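Local coordinates for organic hydroperoxide resistance protein (Elizabethkingia anophelis NUHP1, PDB 6D9N) that probably detoxifies organic hydroperoxides by thiol-dependent reduction to alcohols, as in other members of the OsmC/Ohr family, at residues V113-E116 against E117-D120. Sequence-based numbering, arbitrary orientation.
Sequences VTIE and EAQD
Glu117 folds back over Thr114, and the two residues exchange hydrogen bonds in a capping box that starts the helix of residues 115-128. The backbone N of Glu117 donates to Thr114 OG1 over 3.1 Å. In return, Glu117 OE1 accepts from Thr114 N at 3.0 Å. This second bond is almost straight, at 169°, and reaches the anti side of the carboxylate, 32° out of its plane. With chi1 at 70°, OG1 of Thr114 sits between its own N and carbonyl carbon, turned to the first turn of the helix. The extended Glu117 side chain passes beside this hydroxyl, its CG 3.3 Å from Thr114 OG1, and its OE1 also lies against CB of Val113. Val113, whose O accepts from Asn147 ND2, ties the approach to the helix to the C-terminal tail. Ala118 takes up the regular helical pattern, its N bonded to Thr114 O at 2.9 Å. Its methyl group meets Val113 CG2 at 3.9 Å and, more loosely, Ile115 CD1, on the side of the helix that packs on Val145 of strand 141-146. Gln119 N continues the series to Ile115 O. At Asp120 the backbone N bonds to Glu116 O, whereas the two carboxylates stay apart, Glu116 OE1 being 6.6 Å from Asp120 OD2. The chemistry is that of a reciprocal N-terminal cap: the amides of Thr114 and Glu117 are both satisfied by side-chain oxygens, and the acidic groups of Glu116 and Glu117 in the first turn would probably interact favourably with the positive end of the helix dipole.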
loop_
_atom_site.group_PDB
_atom_site.type_symbol
_atom_site.label_atom_id
_atom_site.label_comp_id
_atom_site.label_asym_id
_atom_site.label_seq_id
_atom_site.Cartn_x
_atom_site.Cartn_y
_atom_site.Cartn_z
ATOM N N VAL B 113 2.018 -26.264 12.605
ATOM C CA VAL B 113 3.427 -26.154 12.942
ATOM C C VAL B 113 3.560 -25.850 14.426
ATOM O O VAL B 113 2.599 -25.454 15.092
ATOM C CB VAL B 113 4.137 -25.073 12.104
ATOM C CG1 VAL B 113 3.962 -25.339 10.630
ATOM C CG2 VAL B 113 3.610 -23.651 12.444
ATOM N N THR B 114 4.775 -26.025 14.948
ATOM C CA THR B 114 5.037 -25.638 16.327
ATOM C C THR B 114 5.251 -24.125 16.406
ATOM O O THR B 114 5.479 -23.452 15.391
ATOM C CB THR B 114 6.312 -26.310 16.843
ATOM O OG1 THR B 114 7.435 -25.718 16.167
ATOM C CG2 THR B 114 6.291 -27.830 16.630
ATOM N N ILE B 115 5.193 -23.575 17.630
ATOM C CA ILE B 115 5.373 -22.122 17.734
ATOM C C ILE B 115 6.790 -21.710 17.347
ATOM O O ILE B 115 6.981 -20.627 16.788
ATOM C CB ILE B 115 4.929 -21.566 19.099
ATOM C CG1 ILE B 115 4.481 -20.096 18.942
ATOM C CG2 ILE B 115 6.050 -21.628 20.118
ATOM C CD1 ILE B 115 3.182 -19.950 18.097
ATOM N N GLU B 116 7.800 -22.532 17.627
ATOM C CA GLU B 116 9.150 -22.184 17.199
ATOM C C GLU B 116 9.236 -22.124 15.682
ATOM O O GLU B 116 9.842 -21.212 15.117
ATOM C CB GLU B 116 10.157 -23.206 17.737
ATOM C CG GLU B 116 10.347 -23.079 19.235
ATOM C CD GLU B 116 11.147 -24.230 19.843
ATOM O OE1 GLU B 116 11.707 -25.066 19.094
ATOM O OE2 GLU B 116 11.204 -24.301 21.084
ATOM N N GLU B 117 8.629 -23.079 14.993
ATOM C CA GLU B 117 8.603 -23.037 13.535
ATOM C C GLU B 117 7.861 -21.807 13.039
ATOM O O GLU B 117 8.308 -21.118 12.112
ATOM C CB GLU B 117 7.933 -24.309 13.003
ATOM C CG GLU B 117 8.822 -25.537 13.188
ATOM C CD GLU B 117 8.130 -26.863 12.981
ATOM O OE1 GLU B 117 6.885 -26.951 13.040
ATOM O OE2 GLU B 117 8.869 -27.863 12.765
ATOM N N ALA B 118 6.707 -21.526 13.641
ATOM C CA ALA B 118 5.921 -20.361 13.228
ATOM C C ALA B 118 6.710 -19.072 13.383
ATOM O O ALA B 118 6.667 -18.196 12.499
ATOM C CB ALA B 118 4.627 -20.300 14.046
ATOM N N GLN B 119 7.418 -18.929 14.506
ATOM C CA GLN B 119 8.223 -17.736 14.736
ATOM C C GLN B 119 9.342 -17.616 13.714
ATOM O O GLN B 119 9.618 -16.519 13.201
ATOM C CB GLN B 119 8.788 -17.768 16.156
ATOM C CG GLN B 119 7.724 -17.474 17.181
ATOM C CD GLN B 119 8.117 -17.872 18.590
ATOM O OE1 GLN B 119 9.173 -18.460 18.814
ATOM N NE2 GLN B 119 7.261 -17.547 19.553
ATOM N N ASP B 120 10.014 -18.729 13.406
ATOM C CA ASP B 120 11.061 -18.674 12.385
ATOM C C ASP B 120 10.482 -18.265 11.031
ATOM O O ASP B 120 11.092 -17.479 10.296
ATOM C CB ASP B 120 11.750 -20.045 12.274
ATOM C CG ASP B 120 12.572 -20.418 13.515
ATOM O OD1 ASP B 120 12.885 -19.541 14.355
ATOM O OD2 ASP B 120 12.919 -21.607 13.625
#